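NADP-dependent alcohol dehydrogenase (Entamoeba histolytica, PDB 2OUI) catalyses the NADP-dependent oxidation of alcohols and the reverse reduction of carbonyl compounds, as a zinc-containing tetramer of the medium-chain dehydrogenase family. Local coordinates at residues Pro20-Gly23 / Ala27-Arg30; Asp40-Trp45 / Val265-Glu270; Gly78-Val83 / Asp354-Leu359; Asn114-Val119 / Val123-Glu128; Ile140-Ala145 / Val348-Tyr353. The protein carries 1 engineered substitution. One frame throughout, in Å; residues are numbered along the deposited sequence.

Contact 1 of 5, residues Pro20-Gly23 / Ala27-Arg30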
# COMPACT_ATOMS: atom_id res chain seq x y z
N PRO A 20 21.24 -4.40 -36.14
CA PRO A 20 21.69 -3.65 -34.97
C PRO A 20 22.90 -4.29 -34.29
O PRO A 20 23.05 -5.52 -34.32
CB PRO A 20 20.49 -3.71 -34.04
CG PRO A 20 19.34 -4.05 -34.90
CD PRO A 20 19.90 -4.96 -35.93
N GLU A 21 23.75 -3.46 -33.70
CA GLU A 21 24.92 -3.91 -32.95
C GLU A 21 24.43 -4.60 -31.69
O GLU A 21 23.47 -4.15 -31.06
CB GLU A 21 25.81 -2.73 -32.56
CG GLU A 21 26.27 -1.87 -33.75
CD GLU A 21 27.42 -2.50 -34.53
OE1 GLU A 21 28.40 -2.94 -33.88
OE2 GLU A 21 27.35 -2.53 -35.79
N CYS A 22 25.09 -5.69 -31.33
CA CYS A 22 24.72 -6.48 -30.17
C CYS A 22 25.82 -6.33 -29.12
O CYS A 22 26.94 -6.84 -29.28
CB CYS A 22 24.52 -7.94 -30.58
SG CYS A 22 23.81 -8.93 -29.27
N GLY A 23 25.52 -5.57 -28.08
CA GLY A 23 26.44 -5.35 -26.97
C GLY A 23 26.38 -6.50 -25.98
O GLY A 23 25.58 -7.40 -26.12
N ALA A 27 20.48 -8.94 -26.94
CA ALA A 27 20.20 -10.06 -27.86
C ALA A 27 19.62 -9.53 -29.15
O ALA A 27 18.94 -8.50 -29.15
CB ALA A 27 19.24 -11.07 -27.23
N LEU A 28 19.89 -10.22 -30.25
CA LEU A 28 19.22 -9.93 -31.50
C LEU A 28 18.18 -11.02 -31.71
O LEU A 28 18.46 -12.20 -31.47
CB LEU A 28 20.21 -9.92 -32.66
CG LEU A 28 21.34 -8.88 -32.59
CD1 LEU A 28 22.12 -8.90 -33.88
CD2 LEU A 28 20.79 -7.45 -32.32
N VAL A 29 16.99 -10.62 -32.17
CA VAL A 29 15.83 -11.51 -32.22
C VAL A 29 15.16 -11.41 -33.60
O VAL A 29 15.02 -10.31 -34.15
CB VAL A 29 14.80 -11.12 -31.08
CG1 VAL A 29 13.55 -12.01 -31.11
CG2 VAL A 29 15.45 -11.18 -29.72
N ARG A 30 14.76 -12.56 -34.17
CA ARG A 30 13.94 -12.56 -35.39
C ARG A 30 12.49 -12.86 -35.02
O ARG A 30 12.24 -13.67 -34.12
CB ARG A 30 14.49 -13.57 -36.41
CG ARG A 30 14.33 -15.03 -36.02
CD ARG A 30 14.99 -15.93 -37.12
NE ARG A 30 14.86 -17.36 -36.85
CZ ARG A 30 15.39 -18.32 -37.61
NH1 ARG A 30 16.12 -18.00 -38.67
NH2 ARG A 30 15.20 -19.61 -37.30
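With CG turned anti to its carbonyl carbon (chi1 -61°), L28 lifts its isobutyl group off the strand and into the bend formed by P20-G23; C22, for its part, sets SG opposite its backbone N (chi1 -171°), which lays the sulfur toward the start of the same strand. The two side chains meet near their roots, C22 CB lying 3.9 Å from L28 CG. The sulfur stays beside L28 CG and also rests on the main chain, with C22 SG 4.0 Å from A27 CA. The forked end of L28 reaches the other end of the loop, where both methyls press on one carbonyl oxygen: CD1 is 3.5 Å from P20 O and CD2 is 3.6 Å from it. CD2 also meets the proline ring, 4.1 Å from P20 CB. The whole contact is therefore van der Waals packing, with L28 filling the inside of the bend. E21, between the two residues that face the strand, directs its CB away from it, and its carboxylate forms a salt bridge with K18. Where the loop turns back into the strand, G23 N is hydrogen-bonded to the D26 carboxylate. This is the connection from strand 11-16 into strand 27-34, in the GroES-like catalytic part of the fold. Strand 27-34 is flanked by antiparallel partners: A27 and V29 pair with V126 and F124 of strand 124-126, and L28 pairs with strand 61-68 at V66. The loop touches both neighbours, P20 resting on H125 and C22 on K67.

Contact 2 of 5, residues Asp40-Trp45 / Val265-Glu270. With EDO (1,2-ethanediol), chain I.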
# COMPACT_ATOMS: atom_id res chain seq x y z
N ASP A 40 0.41 2.68 -32.45
CA ASP A 40 1.20 3.07 -33.61
C ASP A 40 0.41 3.91 -34.61
O ASP A 40 1.00 4.72 -35.34
CB ASP A 40 1.81 1.85 -34.29
CG ASP A 40 3.10 1.37 -33.59
OD1 ASP A 40 3.59 2.04 -32.64
OD2 ASP A 40 3.65 0.34 -34.03
N THR A 41 -0.91 3.74 -34.64
CA THR A 41 -1.74 4.63 -35.45
C THR A 41 -1.76 6.07 -34.87
O THR A 41 -1.72 7.03 -35.64
CB THR A 41 -3.20 4.08 -35.67
OG1 THR A 41 -3.95 4.19 -34.46
CG2 THR A 41 -3.18 2.63 -36.12
N HIS A 42 -1.81 6.21 -33.54
CA HIS A 42 -1.71 7.55 -32.90
C HIS A 42 -0.35 8.17 -33.23
O HIS A 42 -0.26 9.32 -33.64
CB HIS A 42 -1.85 7.52 -31.37
CG HIS A 42 -3.10 6.86 -30.85
ND1 HIS A 42 -4.28 6.81 -31.57
CD2 HIS A 42 -3.36 6.27 -29.65
CE1 HIS A 42 -5.21 6.20 -30.84
NE2 HIS A 42 -4.67 5.85 -29.68
N THR A 43 0.70 7.37 -33.07
CA THR A 43 2.07 7.85 -33.32
C THR A 43 2.25 8.33 -34.75
O THR A 43 2.76 9.43 -34.98
CB THR A 43 3.09 6.76 -32.92
OG1 THR A 43 2.92 6.47 -31.53
CG2 THR A 43 4.53 7.18 -33.23
N VAL A 44 1.81 7.52 -35.73
CA VAL A 44 2.00 7.85 -37.15
C VAL A 44 1.02 8.92 -37.65
O VAL A 44 1.44 9.95 -38.20
CB VAL A 44 1.93 6.60 -38.08
CG1 VAL A 44 1.99 7.00 -39.57
CG2 VAL A 44 3.02 5.60 -37.74
N TRP A 45 -0.28 8.70 -37.48
CA TRP A 45 -1.23 9.57 -38.17
C TRP A 45 -1.68 10.78 -37.32
O TRP A 45 -2.10 11.79 -37.87
CB TRP A 45 -2.41 8.79 -38.78
CG TRP A 45 -2.01 7.96 -40.01
CD1 TRP A 45 -1.92 8.39 -41.30
CD2 TRP A 45 -1.66 6.57 -40.02
NE1 TRP A 45 -1.54 7.35 -42.12
CE2 TRP A 45 -1.37 6.22 -41.35
CE3 TRP A 45 -1.59 5.58 -39.02
CZ2 TRP A 45 -0.99 4.93 -41.72
CZ3 TRP A 45 -1.21 4.30 -39.39
CH2 TRP A 45 -0.91 3.99 -40.73
N VAL A 265 -5.22 3.45 -18.92
CA VAL A 265 -4.10 2.90 -19.70
C VAL A 265 -4.22 3.32 -21.16
O VAL A 265 -3.38 2.94 -21.97
CB VAL A 265 -4.02 1.34 -19.63
CG1 VAL A 265 -3.43 0.90 -18.27
CG2 VAL A 265 -5.40 0.71 -19.87
N ASN A 266 -5.26 4.09 -21.49
CA ASN A 266 -5.38 4.62 -22.85
C ASN A 266 -4.32 5.66 -23.18
O ASN A 266 -4.09 6.60 -22.41
CB ASN A 266 -6.76 5.24 -23.08
CG ASN A 266 -7.03 5.52 -24.55
OD1 ASN A 266 -6.62 4.75 -25.42
ND2 ASN A 266 -7.75 6.57 -24.82
N TYR A 267 -3.67 5.45 -24.31
CA TYR A 267 -2.73 6.41 -24.88
C TYR A 267 -3.56 7.49 -25.58
O TYR A 267 -4.26 7.22 -26.58
CB TYR A 267 -1.80 5.64 -25.82
CG TYR A 267 -0.91 6.41 -26.79
CD1 TYR A 267 -0.25 5.70 -27.79
CD2 TYR A 267 -0.73 7.80 -26.74
CE1 TYR A 267 0.56 6.33 -28.70
CE2 TYR A 267 0.11 8.46 -27.69
CZ TYR A 267 0.75 7.69 -28.65
OH TYR A 267 1.58 8.24 -29.61
N LEU A 268 -3.55 8.70 -25.02
CA LEU A 268 -4.36 9.82 -25.51
C LEU A 268 -3.68 10.58 -26.64
O LEU A 268 -2.62 11.18 -26.44
CB LEU A 268 -4.69 10.77 -24.36
CG LEU A 268 -5.27 10.09 -23.12
CD1 LEU A 268 -5.17 11.00 -21.90
CD2 LEU A 268 -6.72 9.65 -23.33
N GLY A 269 -4.30 10.55 -27.81
CA GLY A 269 -3.68 11.03 -29.05
C GLY A 269 -3.86 12.49 -29.42
O GLY A 269 -3.19 12.97 -30.33
N GLU A 270 -4.78 13.19 -28.76
CA GLU A 270 -5.01 14.59 -29.08
C GLU A 270 -5.75 15.30 -27.97
O GLU A 270 -6.32 14.64 -27.11
CB GLU A 270 -5.78 14.73 -30.38
CG GLU A 270 -7.12 14.02 -30.41
CD GLU A 270 -7.85 14.28 -31.72
OE1 GLU A 270 -7.19 14.26 -32.79
OE2 GLU A 270 -9.08 14.52 -31.67
C1 EDO I . -2.74 1.17 -25.36
O1 EDO I . -3.46 2.33 -24.91
C2 EDO I . -3.15 0.82 -26.78
O2 EDO I . -3.39 1.98 -27.61
O HOH W 1 -5.43 3.94 -27.78
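H42 meets Y267 in two ways at once, through the tyrosine's ring and through its main chain. The imidazole stands edge-on to the phenol face, the planes 84° apart and the centroids 5.0 Å from each other. Its leading atom, H42 CD2, is 3.7 Å from Y267 CD1 and 3.3 Å from Y267 O. Farther along the same face, H42 CB makes a CH-pi contact, 4.1 Å from the centre of the Y267 ring. Y267 CG is anti to its backbone N (chi1 167°), sending the ring toward the helix, where Y267 OH donates to T43 OG1 at 2.9 Å, in the ring plane. T43 OG1, also bonded to S39 O, holds the hydroxyl in place, while H42 over the face limits the ring's turning. Next to CD2, H42 NE2 is joined by a water to N266 OD1 and to an ethanediol whose O1 bridges V265 O and Y267 N. M285 of a second subunit packs on Y267. A cacodylate ion, like the ethanediol probably from the crystallisation liquor, sits about 4 Å from the Y267 side chain and the zinc, held by C37, H59 and D150, about 7 Å from it: this is the interdomain cleft of a medium-chain zinc dehydrogenase.

Contact 3 of 5, residues Gly78-Val83 / Asp354-Leu359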
# COMPACT_ATOMS: atom_id res chain seq x y z
N GLY A 78 18.71 -19.55 -30.89
CA GLY A 78 17.70 -20.59 -31.11
C GLY A 78 16.51 -20.56 -30.15
O GLY A 78 15.42 -21.04 -30.50
N ASP A 79 16.69 -20.00 -28.95
CA ASP A 79 15.62 -19.92 -27.96
C ASP A 79 14.43 -19.09 -28.45
O ASP A 79 14.61 -18.06 -29.08
CB ASP A 79 16.09 -19.27 -26.65
CG ASP A 79 16.92 -20.21 -25.78
OD1 ASP A 79 16.96 -21.44 -26.05
OD2 ASP A 79 17.55 -19.71 -24.82
N LYS A 80 13.22 -19.55 -28.12
CA LYS A 80 12.01 -18.86 -28.52
C LYS A 80 11.51 -18.07 -27.31
O LYS A 80 11.47 -18.58 -26.20
CB LYS A 80 10.97 -19.85 -29.05
CG LYS A 80 11.47 -20.56 -30.31
CD LYS A 80 10.45 -21.50 -30.91
CE LYS A 80 11.11 -22.30 -32.04
NZ LYS A 80 10.28 -23.42 -32.53
N VAL A 81 11.15 -16.80 -27.54
CA VAL A 81 10.92 -15.87 -26.42
C VAL A 81 9.68 -15.03 -26.65
O VAL A 81 9.28 -14.77 -27.80
CB VAL A 81 12.11 -14.89 -26.22
CG1 VAL A 81 13.35 -15.61 -25.67
CG2 VAL A 81 12.49 -14.17 -27.54
N ILE A 82 9.10 -14.60 -25.54
CA ILE A 82 8.03 -13.63 -25.52
C ILE A 82 8.71 -12.28 -25.30
O ILE A 82 9.44 -12.08 -24.31
CB ILE A 82 7.05 -13.91 -24.35
CG1 ILE A 82 6.36 -15.27 -24.52
CG2 ILE A 82 5.97 -12.88 -24.30
CD1 ILE A 82 5.70 -15.79 -23.22
N VAL A 83 8.49 -11.35 -26.22
CA VAL A 83 9.13 -10.05 -26.11
C VAL A 83 8.12 -9.04 -25.52
O VAL A 83 7.08 -8.79 -26.14
CB VAL A 83 9.60 -9.53 -27.49
CG1 VAL A 83 10.44 -8.25 -27.32
CG2 VAL A 83 10.44 -10.62 -28.22
N ASP A 354 13.13 -21.67 -42.43
CA ASP A 354 13.59 -23.05 -42.69
C ASP A 354 14.24 -23.75 -41.49
O ASP A 354 14.12 -24.96 -41.33
CB ASP A 354 14.58 -23.07 -43.85
CG ASP A 354 13.92 -22.80 -45.18
OD1 ASP A 354 14.64 -22.48 -46.14
OD2 ASP A 354 12.67 -22.92 -45.26
N ASP A 355 14.94 -22.96 -40.67
CA ASP A 355 15.64 -23.49 -39.50
C ASP A 355 14.97 -23.07 -38.19
O ASP A 355 15.62 -23.01 -37.15
CB ASP A 355 17.11 -23.04 -39.53
CG ASP A 355 17.27 -21.52 -39.65
OD1 ASP A 355 16.27 -20.77 -39.75
OD2 ASP A 355 18.44 -21.07 -39.62
N GLU A 356 13.66 -22.81 -38.26
CA GLU A 356 12.88 -22.38 -37.09
C GLU A 356 13.01 -23.38 -35.94
O GLU A 356 13.04 -23.00 -34.77
CB GLU A 356 11.41 -22.20 -37.48
CG GLU A 356 10.53 -21.61 -36.41
CD GLU A 356 9.10 -21.46 -36.90
OE1 GLU A 356 8.87 -21.53 -38.13
OE2 GLU A 356 8.21 -21.27 -36.05
N ASP A 357 13.09 -24.67 -36.29
CA ASP A 357 13.15 -25.72 -35.27
C ASP A 357 14.56 -26.27 -35.06
O ASP A 357 14.79 -27.08 -34.16
CB ASP A 357 12.14 -26.85 -35.56
CG ASP A 357 10.67 -26.39 -35.42
OD1 ASP A 357 10.36 -25.42 -34.68
OD2 ASP A 357 9.81 -27.03 -36.06
N THR A 358 15.52 -25.82 -35.88
CA THR A 358 16.91 -26.30 -35.78
C THR A 358 17.96 -25.24 -35.35
O THR A 358 19.05 -25.60 -34.90
CB THR A 358 17.35 -27.01 -37.07
OG1 THR A 358 17.21 -26.12 -38.19
CG2 THR A 358 16.51 -28.25 -37.30
N LEU A 359 17.63 -23.95 -35.45
CA LEU A 359 18.63 -22.91 -35.18
C LEU A 359 19.28 -23.11 -33.82
O LEU A 359 18.60 -23.40 -32.83
CB LEU A 359 18.00 -21.51 -35.22
CG LEU A 359 18.92 -20.30 -35.06
CD1 LEU A 359 19.86 -20.17 -36.24
CD2 LEU A 359 18.06 -19.07 -34.98
O HOH W 2 7.89 -21.73 -33.36
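G78 and L359 form the close-packed part of this contact, backbone against backbone. G78 CA approaches L359 O to 3.4 Å in a CA-H...O contact, and L359 CG covers the glycine, 4.1 Å from G78 CA. G78 has a positive phi (101°) and brings its CA directly onto L359 O, a closeness its lack of a side chain allows. The amide of Q64 links the two segments, its NE2 bonding to G78 O and E356 O. Toward solvent the contact thins to one long side chain. K80 is extended beyond CG and crosses to the exposed turn, its CE passing 3.4 Å from E356 O. At the end, K80 NZ forms a salt bridge with D357 OD1 at 2.9 Å, meeting that oxygen nearly in line with its C-O bond. A water accepts from K80 NZ and donates to E356 OE2, bridging two opposite charges that do not touch directly; E356 itself is salt-bridged to R350. The C-terminal tail thus lies beside the start of strand 80-83, which pairs with strands 61-68 and 134-135, with K80 and E356 both resting on L32 of strand 27-34 and D355 held by R30.

Contact 4 of 5, residues Asn114-Val119 / Val123-Glu128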
# COMPACT_ATOMS: atom_id res chain seq x y z
N ASN A 114 8.47 3.66 -29.93
CA ASN A 114 8.42 4.99 -29.28
C ASN A 114 9.59 5.85 -29.79
O ASN A 114 9.39 6.82 -30.54
CB ASN A 114 8.39 4.83 -27.75
CG ASN A 114 8.38 6.16 -27.01
OD1 ASN A 114 8.27 7.25 -27.61
ND2 ASN A 114 8.46 6.09 -25.67
N PHE A 115 10.82 5.47 -29.42
CA PHE A 115 12.00 6.18 -29.89
C PHE A 115 13.10 5.23 -30.39
O PHE A 115 14.14 5.69 -30.85
CB PHE A 115 12.55 7.11 -28.80
CG PHE A 115 12.84 6.41 -27.49
CD1 PHE A 115 14.05 5.73 -27.30
CD2 PHE A 115 11.91 6.43 -26.46
CE1 PHE A 115 14.32 5.08 -26.09
CE2 PHE A 115 12.18 5.79 -25.26
CZ PHE A 115 13.39 5.10 -25.09
N LYS A 116 12.85 3.91 -30.30
CA LYS A 116 13.78 2.87 -30.77
C LYS A 116 13.09 2.08 -31.88
O LYS A 116 11.86 1.92 -31.87
CB LYS A 116 14.14 1.92 -29.60
CG LYS A 116 15.06 0.71 -29.94
CD LYS A 116 15.26 -0.21 -28.72
CE LYS A 116 16.30 -1.29 -29.00
NZ LYS A 116 16.55 -2.15 -27.76
N ASP A 117 13.87 1.60 -32.84
CA ASP A 117 13.31 0.74 -33.88
C ASP A 117 12.59 -0.45 -33.22
O ASP A 117 13.14 -1.11 -32.32
CB ASP A 117 14.39 0.22 -34.80
CG ASP A 117 14.92 1.28 -35.76
OD1 ASP A 117 14.18 2.22 -36.15
OD2 ASP A 117 16.10 1.17 -36.16
N GLY A 118 11.37 -0.70 -33.67
CA GLY A 118 10.52 -1.74 -33.07
C GLY A 118 10.70 -3.08 -33.75
O GLY A 118 11.75 -3.35 -34.32
N VAL A 119 9.67 -3.91 -33.67
CA VAL A 119 9.76 -5.33 -33.93
C VAL A 119 9.35 -5.73 -35.35
O VAL A 119 9.47 -6.91 -35.72
CB VAL A 119 8.97 -6.18 -32.87
CG1 VAL A 119 9.52 -5.93 -31.46
CG2 VAL A 119 7.47 -5.91 -32.93
N VAL A 123 15.19 -8.59 -38.11
CA VAL A 123 15.90 -8.80 -36.85
C VAL A 123 15.67 -7.52 -36.05
O VAL A 123 15.66 -6.43 -36.62
CB VAL A 123 17.44 -8.96 -37.08
CG1 VAL A 123 18.20 -9.05 -35.76
CG2 VAL A 123 17.76 -10.18 -37.94
N PHE A 124 15.46 -7.65 -34.75
CA PHE A 124 15.42 -6.47 -33.89
C PHE A 124 16.27 -6.66 -32.64
O PHE A 124 16.76 -7.77 -32.37
CB PHE A 124 13.97 -6.06 -33.56
CG PHE A 124 13.17 -7.14 -32.91
CD1 PHE A 124 13.21 -7.32 -31.52
CD2 PHE A 124 12.36 -7.98 -33.67
CE1 PHE A 124 12.46 -8.33 -30.91
CE2 PHE A 124 11.60 -8.99 -33.07
CZ PHE A 124 11.65 -9.15 -31.69
N HIS A 125 16.45 -5.57 -31.89
CA HIS A 125 17.41 -5.51 -30.83
C HIS A 125 16.68 -5.42 -29.49
O HIS A 125 15.75 -4.61 -29.33
CB HIS A 125 18.32 -4.30 -31.03
CG HIS A 125 19.31 -4.07 -29.92
ND1 HIS A 125 18.96 -3.47 -28.73
CD2 HIS A 125 20.63 -4.32 -29.84
CE1 HIS A 125 20.02 -3.39 -27.95
NE2 HIS A 125 21.05 -3.90 -28.60
N VAL A 126 17.13 -6.21 -28.53
CA VAL A 126 16.59 -6.15 -27.17
C VAL A 126 17.70 -5.79 -26.18
O VAL A 126 18.71 -6.51 -26.09
CB VAL A 126 15.96 -7.51 -26.75
CG1 VAL A 126 15.35 -7.41 -25.33
CG2 VAL A 126 14.92 -7.95 -27.78
N ASN A 127 17.53 -4.69 -25.44
CA ASN A 127 18.50 -4.31 -24.39
C ASN A 127 18.31 -5.16 -23.14
O ASN A 127 17.19 -5.56 -22.85
CB ASN A 127 18.31 -2.84 -24.00
CG ASN A 127 16.90 -2.56 -23.55
OD1 ASN A 127 15.94 -2.66 -24.33
ND2 ASN A 127 16.75 -2.22 -22.27
N GLU A 128 19.39 -5.41 -22.38
CA GLU A 128 19.28 -6.19 -21.13
C GLU A 128 18.46 -7.48 -21.32
O GLU A 128 17.46 -7.73 -20.64
CB GLU A 128 18.75 -5.30 -19.98
CG GLU A 128 19.82 -4.27 -19.59
CD GLU A 128 19.36 -3.30 -18.53
OE1 GLU A 128 18.57 -3.71 -17.65
OE2 GLU A 128 19.81 -2.13 -18.58
O HOH W 3 14.30 -3.23 -26.64
O HOH W 4 15.51 -2.76 -32.48
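Hydrogen bonds from K116 to H125 carry the polar half of the contact. K116, stretched out in full, crosses H125 at about a right angle and gives NZ to two atoms of that one residue. H125 ND1 accepts from K116 NZ at 2.9 Å, with the ammonium almost in the ring plane. H125 O accepts from K116 NZ at 3.0 Å less conventionally, the donor standing 63° above the carbonyl plane. Because ND1 accepts from the lysine, it carries no proton; the proton is then probably on NE2, facing the D26 carboxylate, and the ring neutral.

Water supplies the next layer. One molecule accepts from K116 NZ at 2.7 Å and donates to N127 OD1, which T87 also holds; another links D117 O to H125 N. In the GroES-like domain, strand 124-126 pairs on its other edge with strand 27-34, while G118 and V119 bond to the main chain at I56 and G58.

The apolar half is V119 against F124. F124 takes a chi1 of 57°, its CG between backbone N and carbonyl carbon, and the ring so placed lies alongside V119. V119 CG1 sits 3.7 Å from the F124 ring centroid, squarely over it, in a CH-pi contact, and V119 CB lies 3.9 Å from F124 CE2. A61 touches both side chains.

Contact 5 of 5, residues Ile140-Ala145 / Val348-Tyr353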
# COMPACT_ATOMS: atom_id res chain seq x y z
N ILE A 140 2.11 -22.87 -24.98
CA ILE A 140 1.45 -21.65 -25.46
C ILE A 140 1.76 -21.42 -26.94
O ILE A 140 2.93 -21.41 -27.33
CB ILE A 140 1.82 -20.39 -24.64
CG1 ILE A 140 1.56 -20.61 -23.14
CG2 ILE A 140 1.02 -19.18 -25.14
CD1 ILE A 140 1.79 -19.38 -22.25
N LYS A 141 0.72 -21.24 -27.75
CA LYS A 141 0.92 -20.97 -29.18
C LYS A 141 1.53 -19.59 -29.37
O LYS A 141 1.15 -18.63 -28.67
CB LYS A 141 -0.41 -21.06 -29.93
CG LYS A 141 -0.98 -22.48 -29.94
CD LYS A 141 -2.48 -22.48 -29.86
CE LYS A 141 -3.12 -22.65 -31.21
NZ LYS A 141 -4.55 -23.00 -31.01
N PRO A 142 2.49 -19.47 -30.30
CA PRO A 142 3.05 -18.13 -30.51
C PRO A 142 2.00 -17.03 -30.66
O PRO A 142 2.16 -15.94 -30.10
CB PRO A 142 3.88 -18.30 -31.80
CG PRO A 142 4.22 -19.78 -31.84
CD PRO A 142 3.09 -20.51 -31.16
N GLU A 143 0.92 -17.31 -31.38
CA GLU A 143 -0.11 -16.30 -31.65
C GLU A 143 -0.84 -15.91 -30.37
O GLU A 143 -1.15 -14.73 -30.15
CB GLU A 143 -1.10 -16.81 -32.70
CG GLU A 143 -0.46 -17.08 -34.05
CD GLU A 143 0.00 -18.54 -34.26
OE1 GLU A 143 0.34 -19.25 -33.27
OE2 GLU A 143 0.05 -18.97 -35.44
N ASP A 144 -1.08 -16.87 -29.49
CA ASP A 144 -1.67 -16.54 -28.18
C ASP A 144 -0.68 -15.80 -27.29
O ASP A 144 -1.06 -14.90 -26.52
CB ASP A 144 -2.16 -17.81 -27.46
CG ASP A 144 -3.36 -18.45 -28.14
OD1 ASP A 144 -3.91 -17.87 -29.11
OD2 ASP A 144 -3.75 -19.55 -27.69
N ALA A 145 0.60 -16.17 -27.37
CA ALA A 145 1.61 -15.55 -26.52
C ALA A 145 1.90 -14.09 -26.90
O ALA A 145 2.29 -13.30 -26.03
CB ALA A 145 2.90 -16.36 -26.54
N VAL A 348 -2.92 -10.92 -36.08
CA VAL A 348 -1.60 -11.48 -35.82
C VAL A 348 -0.98 -11.94 -37.12
O VAL A 348 -1.66 -12.39 -38.04
CB VAL A 348 -1.58 -12.65 -34.80
CG1 VAL A 348 -1.82 -12.15 -33.41
CG2 VAL A 348 -2.57 -13.74 -35.18
N VAL A 349 0.34 -11.80 -37.20
CA VAL A 349 1.08 -12.22 -38.37
C VAL A 349 2.06 -13.29 -37.91
O VAL A 349 2.80 -13.08 -36.98
CB VAL A 349 1.88 -11.04 -38.95
CG1 VAL A 349 2.72 -11.49 -40.15
CG2 VAL A 349 0.93 -9.91 -39.36
N ARG A 350 2.08 -14.42 -38.61
CA ARG A 350 3.01 -15.50 -38.32
C ARG A 350 4.11 -15.49 -39.38
O ARG A 350 3.84 -15.32 -40.57
CB ARG A 350 2.26 -16.84 -38.29
CG ARG A 350 3.04 -18.04 -37.71
CD ARG A 350 3.31 -17.98 -36.17
NE ARG A 350 3.81 -19.27 -35.68
CZ ARG A 350 5.05 -19.73 -35.87
NH1 ARG A 350 5.98 -19.01 -36.51
NH2 ARG A 350 5.37 -20.94 -35.42
N ILE A 351 5.36 -15.64 -38.93
CA ILE A 351 6.52 -15.66 -39.81
C ILE A 351 7.29 -16.97 -39.58
O ILE A 351 7.56 -17.34 -38.44
CB ILE A 351 7.49 -14.47 -39.56
CG1 ILE A 351 6.79 -13.10 -39.70
CG2 ILE A 351 8.68 -14.52 -40.53
CD1 ILE A 351 6.20 -12.59 -38.42
N HIS A 352 7.62 -17.65 -40.67
CA HIS A 352 8.33 -18.93 -40.61
C HIS A 352 9.74 -18.87 -41.21
O HIS A 352 10.03 -18.04 -42.08
CB HIS A 352 7.53 -20.03 -41.32
CG HIS A 352 6.28 -20.42 -40.60
ND1 HIS A 352 5.02 -20.16 -41.10
CD2 HIS A 352 6.09 -21.03 -39.41
CE1 HIS A 352 4.11 -20.61 -40.26
NE2 HIS A 352 4.74 -21.15 -39.22
N TYR A 353 10.60 -19.77 -40.73
CA TYR A 353 11.96 -19.88 -41.23
C TYR A 353 12.29 -21.36 -41.44
O TYR A 353 11.77 -22.21 -40.71
CB TYR A 353 12.93 -19.28 -40.21
CG TYR A 353 12.60 -17.85 -39.83
CD1 TYR A 353 11.78 -17.59 -38.74
CD2 TYR A 353 13.09 -16.77 -40.57
CE1 TYR A 353 11.47 -16.29 -38.39
CE2 TYR A 353 12.79 -15.45 -40.21
CZ TYR A 353 11.98 -15.23 -39.13
OH TYR A 353 11.67 -13.93 -38.79
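R350 leaves the end of strand 346-350, part of the mixed sheet of the catalytic domain, and passes across P142 and E143 on the first turn of the short helix 142-145. Its course can be taken atom by atom. R350 CB starts the contact at a distance, 4.2 Å from E143 OE2. R350 CG is anti to the backbone N and comes nearer, at 3.9 Å from E143 OE2. The chain then bends (chi2 69°), and this brings CD closest of all to the helix: R350 CD is 3.5 Å from E143 OE2. Charge enters only at the next atom, where R350 NE faces E143 OE2 at 3.8 Å, a long salt bridge. The carboxylate stands at the edge of the guanidinium but is turned 71° from its plane, so the pairing is electrostatic rather than two-pronged. E143 bends its own chain at chi2 (93°) to present OE2 this way, and its E143 CG rests 4.1 Å from V348 CG2 in one of the valine's two modelled conformers. From NE onward the proline takes over, P142 CG lying 3.9 Å from R350 NE. The stronger polar partners of the guanidinium come from elsewhere in the fold: L32 O accepts from NH1, and E356 takes NH2 in a salt bridge. These fix the group in rotation. P142 also packs on A33, so the helix start is fitted against strand 27-34 as well. The last piece is the H352 ring, two residues along the chain, whose NE2 stands 3.6 Å above the centre of one face of the R350 guanidinium.

From the N terminus, contact 1 closes first, a short turn leading into strand 27-34. Contact 2 opens next on helix 38-46 and closes some 220 residues later, joining catalytic and coenzyme domains. Contact 3 opens at strand 80-83 and closes on the C-terminal tail, so it crosses contact 2. Contact 4 is a second short loop, nested inside both, and contact 5 is nested in contact 3 while crossing contact 2. Contacts 1, 3, 4 and 5 all reach the same mixed sheet: strand 27-34 pairs with 124-126 and 346-350, R30 bridges contact 1 to contact 3, and V83 touches F124. Contact 2 stands apart, with no touch to the others.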